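Local coordinates for serine-rich secreted cell wall anchored (LPXTG-motif ) protein (PDB 5NXK), which probably serves as a surface adhesin, a cell-wall-anchored serine-rich repeat protein whose beta-solenoid domain is thought to mediate contact between the gut bacterium and its host, at residues 125-130 and 170-175; 203-208 and 239-244; 74-79 and 100-105. One frame throughout, in Å; residues are numbered along the deposited sequence.

Contact 1 of 3, residues 125-130 and 170-175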
# COMPACT_ATOMS: atom_id res chain seq x y z
N ASN A 125 -3.10 -5.33 4.02
CA ASN A 125 -2.92 -5.35 5.47
C ASN A 125 -1.42 -5.39 5.77
O ASN A 125 -0.67 -6.13 5.13
CB ASN A 125 -3.63 -6.56 6.09
CG ASN A 125 -5.12 -6.51 5.88
OD1 ASN A 125 -5.77 -5.52 6.20
ND2 ASN A 125 -5.68 -7.58 5.32
N LEU A 126 -1.00 -4.57 6.73
CA LEU A 126 0.40 -4.48 7.10
C LEU A 126 0.51 -4.90 8.56
O LEU A 126 -0.04 -4.25 9.45
CB LEU A 126 0.94 -3.06 6.88
CG LEU A 126 0.84 -2.56 5.43
CD1 LEU A 126 1.34 -1.12 5.32
CD2 LEU A 126 1.60 -3.48 4.48
N VAL A 127 1.24 -5.99 8.81
CA VAL A 127 1.18 -6.66 10.11
C VAL A 127 2.59 -6.84 10.69
O VAL A 127 3.57 -6.95 9.95
CB VAL A 127 0.48 -8.05 9.98
CG1 VAL A 127 0.26 -8.68 11.36
CG2 VAL A 127 -0.86 -7.93 9.25
N GLY A 128 2.68 -6.86 12.02
CA GLY A 128 3.95 -7.02 12.72
C GLY A 128 4.92 -5.90 12.41
O GLY A 128 4.53 -4.74 12.25
N ASN A 129 6.20 -6.25 12.33
CA ASN A 129 7.24 -5.26 12.08
C ASN A 129 7.54 -5.18 10.60
O ASN A 129 8.36 -5.94 10.09
CB ASN A 129 8.49 -5.57 12.90
CG ASN A 129 8.22 -5.52 14.39
OD1 ASN A 129 7.54 -4.61 14.87
ND2 ASN A 129 8.73 -6.49 15.13
N THR A 130 6.86 -4.28 9.92
CA THR A 130 6.94 -4.24 8.47
C THR A 130 7.49 -2.89 8.01
O THR A 130 7.05 -1.82 8.47
CB THR A 130 5.55 -4.52 7.82
OG1 THR A 130 5.19 -5.89 8.04
CG2 THR A 130 5.55 -4.24 6.32
N ASN A 170 -4.56 -1.26 6.02
CA ASN A 170 -4.79 -1.42 7.45
C ASN A 170 -3.49 -1.75 8.14
O ASN A 170 -2.88 -2.77 7.85
CB ASN A 170 -5.81 -2.54 7.72
CG ASN A 170 -7.14 -2.30 7.04
OD1 ASN A 170 -7.75 -1.24 7.17
ND2 ASN A 170 -7.60 -3.31 6.28
N ILE A 171 -3.08 -0.93 9.09
CA ILE A 171 -1.94 -1.26 9.94
C ILE A 171 -2.51 -2.02 11.12
O ILE A 171 -3.31 -1.50 11.89
CB ILE A 171 -1.15 -0.01 10.41
CG1 ILE A 171 -0.32 0.59 9.27
CG2 ILE A 171 -0.17 -0.38 11.51
CD1 ILE A 171 -1.10 1.14 8.11
N ALA A 172 -2.13 -3.29 11.24
CA ALA A 172 -2.77 -4.16 12.22
C ALA A 172 -2.49 -3.70 13.64
O ALA A 172 -1.50 -3.03 13.89
CB ALA A 172 -2.29 -5.59 12.04
N GLU A 173 -3.37 -4.07 14.57
CA GLU A 173 -3.09 -3.84 15.98
C GLU A 173 -1.72 -4.42 16.34
O GLU A 173 -1.32 -5.46 15.83
CB GLU A 173 -4.19 -4.40 16.87
CG GLU A 173 -4.40 -5.88 16.85
CD GLU A 173 -5.35 -6.32 17.96
OE1 GLU A 173 -5.51 -5.55 18.94
OE2 GLU A 173 -5.95 -7.41 17.85
N ASN A 174 -1.00 -3.68 17.18
CA ASN A 174 0.35 -4.03 17.66
C ASN A 174 1.43 -3.99 16.59
O ASN A 174 2.58 -4.26 16.89
CB ASN A 174 0.34 -5.41 18.31
CG ASN A 174 -0.64 -5.49 19.44
OD1 ASN A 174 -0.71 -4.59 20.26
ND2 ASN A 174 -1.45 -6.54 19.46
N ALA A 175 1.09 -3.62 15.37
CA ALA A 175 2.11 -3.57 14.34
C ALA A 175 3.03 -2.36 14.50
O ALA A 175 2.66 -1.36 15.11
CB ALA A 175 1.48 -3.55 12.96
O HOH W 1 0.75 -6.51 14.14
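Asn125 lies alongside Asn170, the two side chains pointing the same way off the sheet with their amide planes only 20° apart. ND2 of Asn170 donates to OD1 of Asn125 over 2.9 Å, a nearly straight bond that stays in the amide plane of the donor. In both residues CG is anti to the carbonyl carbon (chi1 -62° in Asn125, -58° in Asn170), and this shared torsion sets the two amides side by side, nearly coplanar, so that an N-H of one points at the oxygen of the other. The row runs on: OD1 of Asn170 is hydrogen-bonded to the hydroxyl of Thr204, while ND2 of Asn125 makes a weak bond to Thr101. Hydrogen-bonded polar side chains aligned on successive coils, here two asparagines flanked by Thr101 and Thr204, recall the asparagine rows of parallel beta-solenoids such as the pectate-lyase-like fold. Beneath them the strands pair in parallel, Leu126 N to Asn170 O at 2.8 Å and Ala172 N to Leu126 O at 2.9 Å. On the inward face CD1 of Leu126 meets CD1 of Ile171 at 4.3 Å, and both side chains also touch Val177. At the end of the pairing, CG2 of Val127 packs on CB of Ala172 at 3.9 Å. A type II turn from Ala172 to Ala175 then brings CB of Ala175 to 3.4 Å from Gly128 O. One water links the two segments, accepting from Gly128 N and donating to Glu173 O.

Contact 2 of 3, residues 203-208 and 239-244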
# COMPACT_ATOMS: atom_id res chain seq x y z
N VAL A 203 -7.56 4.28 5.33
CA VAL A 203 -6.35 3.86 6.04
C VAL A 203 -6.68 3.73 7.52
O VAL A 203 -7.26 4.65 8.10
CB VAL A 203 -5.20 4.85 5.87
CG1 VAL A 203 -3.97 4.42 6.71
CG2 VAL A 203 -4.84 4.97 4.38
N THR A 204 -6.36 2.59 8.12
CA THR A 204 -6.57 2.44 9.56
C THR A 204 -5.25 2.14 10.25
O THR A 204 -4.37 1.52 9.66
CB THR A 204 -7.56 1.32 9.93
OG1 THR A 204 -6.99 0.05 9.59
CG2 THR A 204 -8.87 1.50 9.18
N VAL A 205 -5.10 2.62 11.47
CA VAL A 205 -3.96 2.24 12.30
C VAL A 205 -4.54 1.58 13.56
O VAL A 205 -5.28 2.23 14.32
CB VAL A 205 -3.07 3.45 12.66
CG1 VAL A 205 -1.86 3.01 13.48
CG2 VAL A 205 -2.62 4.18 11.39
N GLY A 206 -4.24 0.30 13.78
CA GLY A 206 -4.94 -0.46 14.81
C GLY A 206 -4.51 -0.14 16.24
O GLY A 206 -3.54 0.61 16.46
N ASN A 207 -5.23 -0.68 17.22
CA ASN A 207 -4.87 -0.51 18.63
C ASN A 207 -3.41 -0.79 18.90
O ASN A 207 -2.90 -1.81 18.46
CB ASN A 207 -5.68 -1.42 19.54
CG ASN A 207 -7.10 -0.96 19.72
OD1 ASN A 207 -7.62 -0.20 18.91
ND2 ASN A 207 -7.71 -1.38 20.82
N ASN A 208 -2.76 0.11 19.63
CA ASN A 208 -1.37 -0.07 20.06
C ASN A 208 -0.40 -0.28 18.91
O ASN A 208 0.69 -0.80 19.12
CB ASN A 208 -1.26 -1.25 21.02
CG ASN A 208 -2.10 -1.07 22.26
OD1 ASN A 208 -3.12 -1.75 22.43
ND2 ASN A 208 -1.68 -0.16 23.13
N ALA A 239 -2.67 4.07 19.60
CA ALA A 239 -1.78 4.02 18.44
C ALA A 239 -0.83 5.23 18.45
O ALA A 239 -1.14 6.27 19.02
CB ALA A 239 -2.57 3.96 17.15
N ALA A 240 0.34 5.04 17.84
CA ALA A 240 1.35 6.08 17.68
C ALA A 240 1.58 6.34 16.20
O ALA A 240 1.93 5.43 15.45
CB ALA A 240 2.66 5.68 18.37
N VAL A 241 1.36 7.57 15.77
CA VAL A 241 1.52 7.93 14.37
C VAL A 241 2.49 9.09 14.24
O VAL A 241 2.35 10.11 14.93
CB VAL A 241 0.17 8.32 13.74
CG1 VAL A 241 0.36 8.93 12.34
CG2 VAL A 241 -0.77 7.11 13.69
N LYS A 242 3.48 8.95 13.36
CA LYS A 242 4.42 10.03 13.11
C LYS A 242 4.59 10.17 11.62
O LYS A 242 5.06 9.23 10.97
CB LYS A 242 5.80 9.76 13.72
CG LYS A 242 5.91 9.65 15.22
CD LYS A 242 7.35 9.25 15.56
CE LYS A 242 7.79 9.71 16.93
NZ LYS A 242 7.24 8.83 18.00
N MET A 243 4.19 11.30 11.06
CA MET A 243 4.34 11.51 9.63
C MET A 243 4.85 12.91 9.29
O MET A 243 4.50 13.89 9.95
CB MET A 243 3.01 11.24 8.89
CG MET A 243 2.34 9.91 9.24
SD MET A 243 0.93 9.50 8.19
CE MET A 243 -0.17 10.85 8.47
N SER A 244 5.62 12.99 8.22
CA SER A 244 6.03 14.29 7.70
C SER A 244 6.13 14.23 6.17
O SER A 244 6.47 13.19 5.61
CB SER A 244 7.36 14.73 8.30
OG SER A 244 8.40 13.83 7.93
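Val205 and Val241 approach at a slant, and their CG2 methyls come within 4.2 Å of each other. The two branches of Val205 divide the work. CG1, anti to the backbone N (chi1 -178°), reaches CB of Ala239 at 3.9 Å, and CG2, set beside that N, is the one that meets Val241. CB of Val205 points toward segment 239-244, and its two methyls thus engage Ala239, just before strand 240-244, and Val241 within it. CB of Ala239 also lies against the carbonyl oxygen of Gly206, 3.6 Å away. The contact is apolar packing between successive coils at a corner of the solenoid. No backbone bond joins the segments, although the CA atoms of Asn208 and Ala239 come to 4.4 Å where the loop after strand 200-205 passes the start of the other segment. The carbonyl of Val205 is instead hydrogen-bonded by the side chain of Asn236. Strand 200-205 and strand 240-244 belong to different parallel sheets. Strand 210-214, next to 240-244 in its sheet, adds Leu211 against Val205, and Val273 of strand 272-277 touches Val241.

Contact 3 of 3, residues 74-79 and 100-105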
# COMPACT_ATOMS: atom_id res chain seq x y z
N LEU A 74 -3.92 -13.23 -0.35
CA LEU A 74 -2.50 -13.56 -0.45
C LEU A 74 -1.76 -13.02 0.76
O LEU A 74 -1.80 -11.82 1.01
CB LEU A 74 -1.89 -12.97 -1.73
CG LEU A 74 -0.37 -13.09 -1.89
CD1 LEU A 74 0.09 -14.55 -1.95
CD2 LEU A 74 0.09 -12.35 -3.14
N THR A 75 -1.12 -13.90 1.52
CA THR A 75 -0.31 -13.48 2.66
C THR A 75 1.17 -13.80 2.42
O THR A 75 1.51 -14.90 1.98
CB THR A 75 -0.82 -14.18 3.94
OG1 THR A 75 -2.16 -13.74 4.21
CG2 THR A 75 0.03 -13.84 5.13
N ILE A 76 2.05 -12.83 2.66
CA ILE A 76 3.49 -13.06 2.63
C ILE A 76 4.07 -12.72 4.00
O ILE A 76 3.81 -11.64 4.54
CB ILE A 76 4.18 -12.22 1.54
CG1 ILE A 76 3.55 -12.51 0.17
CG2 ILE A 76 5.68 -12.51 1.53
CD1 ILE A 76 4.19 -11.76 -0.99
N GLU A 77 4.80 -13.67 4.60
CA GLU A 77 5.35 -13.48 5.94
C GLU A 77 6.86 -13.61 5.93
O GLU A 77 7.39 -14.47 5.22
CB GLU A 77 4.81 -14.50 6.93
CG GLU A 77 3.34 -14.79 6.84
CD GLU A 77 2.89 -15.74 7.95
OE1 GLU A 77 1.67 -15.83 8.23
OE2 GLU A 77 3.77 -16.42 8.54
N ASN A 78 7.53 -12.76 6.70
CA ASN A 78 8.94 -12.93 7.03
C ASN A 78 9.79 -13.04 5.77
O ASN A 78 10.49 -14.03 5.55
CB ASN A 78 9.14 -14.14 7.93
CG ASN A 78 10.55 -14.22 8.50
OD1 ASN A 78 11.28 -13.22 8.54
ND2 ASN A 78 10.93 -15.40 8.97
N ALA A 79 9.68 -12.03 4.92
CA ALA A 79 10.40 -12.04 3.67
C ALA A 79 10.82 -10.63 3.26
O ALA A 79 10.29 -9.62 3.76
CB ALA A 79 9.55 -12.67 2.57
N VAL A 100 -4.24 -8.43 0.18
CA VAL A 100 -2.83 -8.75 0.35
C VAL A 100 -2.42 -8.41 1.78
O VAL A 100 -2.76 -7.33 2.32
CB VAL A 100 -1.93 -7.96 -0.65
CG1 VAL A 100 -0.46 -8.21 -0.35
CG2 VAL A 100 -2.28 -8.33 -2.11
N THR A 101 -1.72 -9.33 2.41
CA THR A 101 -1.24 -9.12 3.76
C THR A 101 0.27 -9.30 3.80
O THR A 101 0.78 -10.34 3.39
CB THR A 101 -1.91 -10.10 4.74
OG1 THR A 101 -3.31 -9.84 4.75
CG2 THR A 101 -1.36 -9.94 6.16
N TYR A 102 0.97 -8.27 4.27
CA TYR A 102 2.40 -8.36 4.51
C TYR A 102 2.63 -8.45 6.01
O TYR A 102 2.24 -7.55 6.75
CB TYR A 102 3.15 -7.13 3.99
CG TYR A 102 3.39 -7.05 2.49
CD1 TYR A 102 3.00 -8.08 1.63
CD2 TYR A 102 4.01 -5.93 1.94
CE1 TYR A 102 3.25 -7.99 0.26
CE2 TYR A 102 4.25 -5.84 0.59
CZ TYR A 102 3.87 -6.87 -0.25
OH TYR A 102 4.11 -6.74 -1.60
N LYS A 103 3.24 -9.53 6.46
CA LYS A 103 3.54 -9.66 7.88
C LYS A 103 5.04 -9.84 8.09
O LYS A 103 5.65 -10.74 7.51
CB LYS A 103 2.75 -10.82 8.49
CG LYS A 103 3.11 -11.11 9.94
CD LYS A 103 2.30 -12.28 10.48
CE LYS A 103 2.60 -12.56 11.96
NZ LYS A 103 1.57 -13.49 12.55
N ASP A 104 5.65 -8.96 8.89
CA ASP A 104 7.10 -8.98 9.09
C ASP A 104 7.84 -8.98 7.76
O ASP A 104 8.77 -9.73 7.54
CB ASP A 104 7.51 -10.19 9.95
CG ASP A 104 6.91 -10.13 11.35
OD1 ASP A 104 6.88 -9.02 11.93
OD2 ASP A 104 6.46 -11.17 11.87
N VAL A 105 7.41 -8.08 6.89
CA VAL A 105 7.99 -7.97 5.56
C VAL A 105 8.86 -6.73 5.47
O VAL A 105 8.56 -5.70 6.08
CB VAL A 105 6.87 -7.92 4.50
CG1 VAL A 105 7.36 -7.30 3.19
CG2 VAL A 105 6.30 -9.32 4.27
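Thr75 and Thr101 stand side by side on the outer face of two parallel strands, with OG1 of Thr75 3.7 Å from CB of Thr101. The backbone bonds alternate between the strands: Thr101 N to Leu74 O, Ile76 N to Thr101 O, Lys103 N to Ile76 O and Asn78 N to Lys103 O, each 2.9 Å long. CA-H...O contacts support them, the one from Glu77 CA to Lys103 O measuring 3.2 Å. Apolar packing occupies the inward face. There CG1 of Ile76 and CG of Tyr102 are both anti to the carbonyl carbon (chi1 -56° and -77°), which sends the side chains the same way and brings CD1 of Ile76 to 4.1 Å from CE1 of the ring. The CG2 methyls of Ile76 and Val105 are 4.3 Å apart, and Leu81 of strand 79-83 touches Ile76, Tyr102 and Val105. On the outside, the extended chain of Lys103 carries NZ to 4.9 Å from OE1 of Glu77, too far for a salt bridge. OD1 of Asp104, at the corner, accepts a hydrogen bond from the backbone N of Asn129 in the next coil. Two neighbouring coils are thus joined by regular main-chain bonding with an apolar inner side, and the Glu77 and Lys103 charges would probably add only a mild, solvent-screened attraction.

From the N terminus the contacts close in series, and none nests in or crosses another. Contact 3 comes first, closing a coil of 20 intervening residues between strands 71-77 and 97-102. Contact 1 follows, spanning a longer excursion of 39 residues between strands 122-127 and 168-171, and contact 2 closes last over 30. The first two pair adjacent strands of one long parallel sheet, whereas 203-208 with 239-244 links that sheet to the second one, round a corner and one coil further on. Contact 1 sits between the others, its centre 10 Å from each: Asn125 and Val127 probably bond to Val100 and Tyr102, and Ile171 to Thr204 and Gly206. Contacts 2 and 3 do not touch, their nearest atoms being about 11 Å apart.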